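Local coordinates for DNA helicase assembly protein (Enterobacteria phage T4, PDB 1C1K) that loads the replicative helicase onto forked DNA covered by single-stranded-DNA-binding protein and coordinates leading- and lagging-strand synthesis in phage replication, recombination and repair, at residues A[106-120]-A[155-167]. Sequence-based numbering, arbitrary orientation.
Sequences LKQIKFKFEEDIRNI and IISFETFILLDSF
This is a steep helix-helix crossing in the C-terminal part of the chain, where D116 of helix 109-126 meets T160 and S157 at the start of helix 158-168. The axes of 109-120 and 158-167 approach to 9.5 Å, with a signed crossing angle of -78°. D116 OD1 accepts two bonds. T160 OG1 donates to D116 OD1 at 2.6 Å, on the anti side and 20° out of the carboxylate plane. S157 N donates to D116 OD1 at 3.2 Å, from above that plane. D116 OD2 takes the ammonium of K112, one turn back, on its syn lone pair in a salt bridge. The carboxylate is thus gripped through both oxygens, and its charge is probably further stabilised by the N-terminal end of helix 158-168. S157 is the N-cap of that helix, and its OG accepts from T160 N. T160 OG1 also receives a bond from a water that bridges to I109 O.

The rest of the contact is largely apolar. F113 has CG anti to the backbone N (chi1 -176°), which places the ring so that L163 lies over one face. L163 CD1 makes a CH-pi contact there, 3.8 Å from the F113 centroid. I117 CD1 sits over the opposite face, so the ring is sandwiched. L164 CG lies at the ring edge. I120 CD1 and L164 CD1 meet tip to tip at 3.9 Å. At the other end I109 CD1 presses on E159 CB at 3.4 Å, while E159 OE2 is hydrogen-bonded to Y193 OH and Y102 OH. Helix 201-216 packs against both helices, through T211 on I117 and F208 on L164. The arrangement is typical of an all-alpha domain core: a near-perpendicular helix crossing, with an aspartate of one helix binding the N-terminal end of a helix further along the chain.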
loop_
_atom_site.group_PDB
_atom_site.type_symbol
_atom_site.label_atom_id
_atom_site.label_comp_id
_atom_site.label_asym_id
_atom_site.label_seq_id
_atom_site.Cartn_x
_atom_site.Cartn_y
_atom_site.Cartn_z
ATOM N N LEU A 106 6.884 -7.500 -4.473
ATOM C CA LEU A 106 6.142 -8.183 -3.420
ATOM C C LEU A 106 6.787 -9.515 -3.058
ATOM O O LEU A 106 6.730 -9.948 -1.908
ATOM C CB LEU A 106 4.693 -8.422 -3.858
ATOM C CG LEU A 106 3.694 -7.282 -3.634
ATOM C CD1 LEU A 106 2.308 -7.751 -4.040
ATOM C CD2 LEU A 106 3.702 -6.843 -2.177
ATOM N N LYS A 107 7.401 -10.165 -4.041
ATOM C CA LYS A 107 8.042 -11.451 -3.807
ATOM C C LYS A 107 9.302 -11.355 -2.942
ATOM O O LYS A 107 9.726 -12.346 -2.349
ATOM C CB LYS A 107 8.386 -12.108 -5.146
ATOM C CG LYS A 107 7.922 -13.551 -5.265
ATOM C CD LYS A 107 6.517 -13.643 -5.836
ATOM C CE LYS A 107 6.531 -13.505 -7.347
ATOM N NZ LYS A 107 6.641 -12.078 -7.748
ATOM N N GLN A 108 9.891 -10.164 -2.865
ATOM C CA GLN A 108 11.104 -9.961 -2.075
ATOM C C GLN A 108 10.899 -8.927 -0.971
ATOM O O GLN A 108 11.808 -8.164 -0.647
ATOM C CB GLN A 108 12.251 -9.514 -2.987
ATOM C CG GLN A 108 11.874 -8.437 -3.999
ATOM C CD GLN A 108 12.864 -8.346 -5.156
ATOM O OE1 GLN A 108 13.934 -8.956 -5.124
ATOM N NE2 GLN A 108 12.507 -7.579 -6.183
ATOM N N ILE A 109 9.707 -8.921 -0.386
ATOM C CA ILE A 109 9.362 -7.969 0.666
ATOM C C ILE A 109 10.281 -7.955 1.896
ATOM O O ILE A 109 10.620 -6.885 2.401
ATOM C CB ILE A 109 7.897 -8.185 1.133
ATOM C CG1 ILE A 109 7.486 -7.073 2.098
ATOM C CG2 ILE A 109 7.751 -9.552 1.786
ATOM C CD1 ILE A 109 6.045 -6.642 1.943
ATOM N N LYS A 110 10.686 -9.125 2.377
ATOM C CA LYS A 110 11.549 -9.177 3.553
ATOM C C LYS A 110 12.911 -8.556 3.272
ATOM O O LYS A 110 13.431 -7.793 4.090
ATOM C CB LYS A 110 11.733 -10.617 4.029
ATOM C CG LYS A 110 12.420 -10.717 5.381
ATOM C CD LYS A 110 12.646 -12.168 5.777
ATOM C CE LYS A 110 12.082 -12.472 7.156
ATOM N NZ LYS A 110 10.903 -11.623 7.480
ATOM N N PHE A 111 13.489 -8.885 2.120
ATOM C CA PHE A 111 14.788 -8.340 1.743
ATOM C C PHE A 111 14.666 -6.833 1.549
ATOM O O PHE A 111 15.553 -6.076 1.942
ATOM C CB PHE A 111 15.286 -8.995 0.453
ATOM C CG PHE A 111 15.786 -10.404 0.635
ATOM C CD1 PHE A 111 15.958 -11.241 -0.467
ATOM C CD2 PHE A 111 16.097 -10.897 1.904
ATOM C CE1 PHE A 111 16.435 -12.547 -0.311
ATOM C CE2 PHE A 111 16.575 -12.202 2.070
ATOM C CZ PHE A 111 16.744 -13.027 0.959
ATOM N N LYS A 112 13.565 -6.393 0.947
ATOM C CA LYS A 112 13.354 -4.970 0.729
ATOM C C LYS A 112 13.177 -4.253 2.066
ATOM O O LYS A 112 13.634 -3.127 2.230
ATOM C CB LYS A 112 12.128 -4.737 -0.163
ATOM C CG LYS A 112 11.579 -3.309 -0.129
ATOM C CD LYS A 112 12.542 -2.295 -0.749
ATOM C CE LYS A 112 11.868 -0.942 -0.942
ATOM N NZ LYS A 112 12.852 0.125 -1.283
ATOM N N PHE A 113 12.509 -4.908 3.013
ATOM C CA PHE A 113 12.291 -4.333 4.344
ATOM C C PHE A 113 13.666 -4.122 4.991
ATOM O O PHE A 113 13.966 -3.048 5.516
ATOM C CB PHE A 113 11.434 -5.296 5.186
ATOM C CG PHE A 113 11.058 -4.770 6.548
ATOM C CD1 PHE A 113 10.706 -3.434 6.737
ATOM C CD2 PHE A 113 11.022 -5.628 7.642
ATOM C CE1 PHE A 113 10.318 -2.964 8.003
ATOM C CE2 PHE A 113 10.635 -5.166 8.914
ATOM C CZ PHE A 113 10.284 -3.837 9.088
ATOM N N GLU A 114 14.507 -5.148 4.928
ATOM C CA GLU A 114 15.845 -5.062 5.499
ATOM C C GLU A 114 16.640 -3.941 4.828
ATOM O O GLU A 114 17.314 -3.150 5.494
ATOM C CB GLU A 114 16.558 -6.413 5.347
ATOM C CG GLU A 114 16.166 -7.404 6.446
ATOM C CD GLU A 114 16.389 -8.863 6.081
ATOM O OE1 GLU A 114 17.094 -9.147 5.095
ATOM O OE2 GLU A 114 15.853 -9.734 6.795
ATOM N N GLU A 115 16.561 -3.866 3.508
ATOM C CA GLU A 115 17.263 -2.826 2.763
ATOM C C GLU A 115 16.815 -1.444 3.242
ATOM O O GLU A 115 17.639 -0.569 3.541
ATOM C CB GLU A 115 16.967 -2.976 1.267
ATOM C CG GLU A 115 17.614 -1.927 0.387
ATOM C CD GLU A 115 17.172 -2.035 -1.060
ATOM O OE1 GLU A 115 16.270 -2.849 -1.356
ATOM O OE2 GLU A 115 17.730 -1.303 -1.900
ATOM N N ASP A 116 15.500 -1.255 3.320
ATOM C CA ASP A 116 14.934 0.017 3.752
ATOM C C ASP A 116 15.373 0.375 5.171
ATOM O O ASP A 116 15.706 1.529 5.437
ATOM C CB ASP A 116 13.406 -0.031 3.663
ATOM C CG ASP A 116 12.904 0.047 2.229
ATOM O OD1 ASP A 116 11.679 -0.101 2.020
ATOM O OD2 ASP A 116 13.727 0.260 1.309
ATOM N N ILE A 117 15.383 -0.605 6.073
ATOM C CA ILE A 117 15.798 -0.352 7.451
ATOM C C ILE A 117 17.237 0.159 7.480
ATOM O O ILE A 117 17.533 1.150 8.142
ATOM C CB ILE A 117 15.680 -1.623 8.319
ATOM C CG1 ILE A 117 14.201 -1.959 8.551
ATOM C CG2 ILE A 117 16.358 -1.411 9.666
ATOM C CD1 ILE A 117 13.956 -3.404 8.931
ATOM N N ARG A 118 18.132 -0.514 6.759
ATOM C CA ARG A 118 19.526 -0.076 6.719
ATOM C C ARG A 118 19.600 1.353 6.208
ATOM O O ARG A 118 20.305 2.183 6.774
ATOM C CB ARG A 118 20.364 -0.980 5.807
ATOM C CG ARG A 118 20.581 -2.365 6.349
ATOM C CD ARG A 118 21.393 -3.235 5.387
ATOM N NE ARG A 118 21.167 -4.653 5.652
ATOM C CZ ARG A 118 20.580 -5.498 4.808
ATOM N NH1 ARG A 118 20.149 -5.081 3.621
ATOM N NH2 ARG A 118 20.405 -6.762 5.168
ATOM N N ASN A 119 18.871 1.652 5.138
ATOM C CA ASN A 119 18.899 2.996 4.586
ATOM C C ASN A 119 18.330 4.023 5.563
ATOM O O ASN A 119 18.806 5.160 5.619
ATOM C CB ASN A 119 18.144 3.036 3.256
ATOM C CG ASN A 119 18.916 2.367 2.136
ATOM O OD1 ASN A 119 18.365 2.039 1.087
ATOM N ND2 ASN A 119 20.205 2.161 2.357
ATOM N N ILE A 120 17.319 3.635 6.334
ATOM C CA ILE A 120 16.741 4.565 7.304
ATOM C C ILE A 120 17.783 4.848 8.376
ATOM O O ILE A 120 17.942 5.992 8.808
ATOM C CB ILE A 120 15.486 3.986 7.997
ATOM C CG1 ILE A 120 14.354 3.812 6.981
ATOM C CG2 ILE A 120 15.026 4.926 9.114
ATOM C CD1 ILE A 120 13.245 2.919 7.483
ATOM N N ILE A 155 12.111 6.571 -0.947
ATOM C CA ILE A 155 13.339 5.916 -0.510
ATOM C C ILE A 155 12.957 4.584 0.147
ATOM O O ILE A 155 13.723 3.620 0.119
ATOM C CB ILE A 155 14.121 6.813 0.486
ATOM C CG1 ILE A 155 14.860 7.911 -0.289
ATOM C CG2 ILE A 155 15.125 5.987 1.271
ATOM C CD1 ILE A 155 14.650 9.300 0.258
ATOM N N ILE A 156 11.759 4.542 0.731
ATOM C CA ILE A 156 11.235 3.335 1.358
ATOM C C ILE A 156 9.849 3.093 0.781
ATOM O O ILE A 156 9.219 4.011 0.264
ATOM C CB ILE A 156 11.148 3.460 2.907
ATOM C CG1 ILE A 156 10.097 4.493 3.311
ATOM C CG2 ILE A 156 12.522 3.807 3.470
ATOM C CD1 ILE A 156 9.922 4.609 4.824
ATOM N N SER A 157 9.382 1.856 0.864
ATOM C CA SER A 157 8.080 1.493 0.313
ATOM C C SER A 157 6.923 1.600 1.298
ATOM O O SER A 157 7.118 1.787 2.504
ATOM C CB SER A 157 8.142 0.063 -0.217
ATOM O OG SER A 157 8.297 -0.837 0.862
ATOM N N PHE A 158 5.709 1.477 0.771
ATOM C CA PHE A 158 4.511 1.528 1.597
ATOM C C PHE A 158 4.511 0.311 2.512
ATOM O O PHE A 158 4.113 0.400 3.670
ATOM C CB PHE A 158 3.251 1.499 0.725
ATOM C CG PHE A 158 2.724 2.860 0.371
ATOM C CD1 PHE A 158 3.316 3.607 -0.640
ATOM C CD2 PHE A 158 1.628 3.391 1.041
ATOM C CE1 PHE A 158 2.824 4.862 -0.981
ATOM C CE2 PHE A 158 1.130 4.644 0.708
ATOM C CZ PHE A 158 1.729 5.381 -0.306
ATOM N N GLU A 159 4.958 -0.832 1.996
ATOM C CA GLU A 159 4.982 -2.048 2.802
ATOM C C GLU A 159 5.935 -1.877 3.986
ATOM O O GLU A 159 5.639 -2.323 5.095
ATOM C CB GLU A 159 5.388 -3.258 1.948
ATOM C CG GLU A 159 4.349 -3.654 0.893
ATOM C CD GLU A 159 4.455 -2.824 -0.371
ATOM O OE1 GLU A 159 5.448 -2.081 -0.518
ATOM O OE2 GLU A 159 3.549 -2.908 -1.224
ATOM N N THR A 160 7.075 -1.232 3.749
ATOM C CA THR A 160 8.038 -1.000 4.817
ATOM C C THR A 160 7.425 -0.067 5.855
ATOM O O THR A 160 7.514 -0.323 7.053
ATOM C CB THR A 160 9.341 -0.376 4.278
ATOM O OG1 THR A 160 10.123 -1.395 3.649
ATOM C CG2 THR A 160 10.152 0.251 5.416
ATOM N N PHE A 161 6.790 1.003 5.393
ATOM C CA PHE A 161 6.160 1.954 6.304
ATOM C C PHE A 161 5.127 1.237 7.176
ATOM O O PHE A 161 5.080 1.428 8.398
ATOM C CB PHE A 161 5.478 3.075 5.512
ATOM C CG PHE A 161 5.217 4.322 6.320
ATOM C CD1 PHE A 161 4.089 4.420 7.135
ATOM C CD2 PHE A 161 6.102 5.402 6.266
ATOM C CE1 PHE A 161 3.844 5.574 7.885
ATOM C CE2 PHE A 161 5.867 6.563 7.012
ATOM C CZ PHE A 161 4.734 6.646 7.823
ATOM N N ILE A 162 4.306 0.394 6.558
ATOM C CA ILE A 162 3.283 -0.313 7.310
ATOM C C ILE A 162 3.888 -1.386 8.208
ATOM O O ILE A 162 3.368 -1.668 9.285
ATOM C CB ILE A 162 2.213 -0.900 6.360
ATOM C CG1 ILE A 162 1.456 0.252 5.690
ATOM C CG2 ILE A 162 1.222 -1.765 7.137
ATOM C CD1 ILE A 162 0.661 -0.150 4.462
ATOM N N LEU A 163 4.997 -1.979 7.788
ATOM C CA LEU A 163 5.649 -2.984 8.621
ATOM C C LEU A 163 6.200 -2.293 9.881
ATOM O O LEU A 163 6.050 -2.799 10.992
ATOM C CB LEU A 163 6.780 -3.669 7.842
ATOM C CG LEU A 163 6.345 -4.857 6.966
ATOM C CD1 LEU A 163 7.432 -5.160 5.947
ATOM C CD2 LEU A 163 6.065 -6.074 7.834
ATOM N N LEU A 164 6.830 -1.136 9.704
ATOM C CA LEU A 164 7.367 -0.396 10.841
ATOM C C LEU A 164 6.204 -0.004 11.758
ATOM O O LEU A 164 6.292 -0.116 12.980
ATOM C CB LEU A 164 8.097 0.862 10.359
ATOM C CG LEU A 164 9.415 0.660 9.602
ATOM C CD1 LEU A 164 9.788 1.940 8.874
ATOM C CD2 LEU A 164 10.514 0.264 10.575
ATOM N N ASP A 165 5.112 0.451 11.158
ATOM C CA ASP A 165 3.930 0.858 11.909
ATOM C C ASP A 165 3.370 -0.251 12.799
ATOM O O ASP A 165 2.842 0.026 13.883
ATOM C CB ASP A 165 2.837 1.323 10.948
ATOM C CG ASP A 165 1.535 1.645 11.661
ATOM O OD1 ASP A 165 1.434 2.763 12.209
ATOM O OD2 ASP A 165 0.621 0.786 11.672
ATOM N N SER A 166 3.488 -1.499 12.350
ATOM C CA SER A 166 2.956 -2.628 13.106
ATOM C C SER A 166 3.460 -2.707 14.542
ATOM O O SER A 166 2.735 -3.163 15.424
ATOM C CB SER A 166 3.212 -3.949 12.361
ATOM O OG SER A 166 4.539 -4.420 12.503
ATOM N N PHE A 167 4.688 -2.260 14.791
ATOM C CA PHE A 167 5.211 -2.292 16.158
ATOM C C PHE A 167 5.599 -0.915 16.690
ATOM O O PHE A 167 5.909 -0.783 17.871
ATOM C CB PHE A 167 6.398 -3.264 16.281
ATOM C CG PHE A 167 7.542 -2.958 15.358
ATOM C CD1 PHE A 167 8.605 -2.171 15.784
ATOM C CD2 PHE A 167 7.555 -3.456 14.058
ATOM C CE1 PHE A 167 9.665 -1.878 14.930
ATOM C CE2 PHE A 167 8.614 -3.170 13.190
ATOM C CZ PHE A 167 9.671 -2.376 13.628
HETATM O O HOH W 1 9.270 -3.981 2.581
HETATM O O HOH W 2 15.752 2.175 1.053
#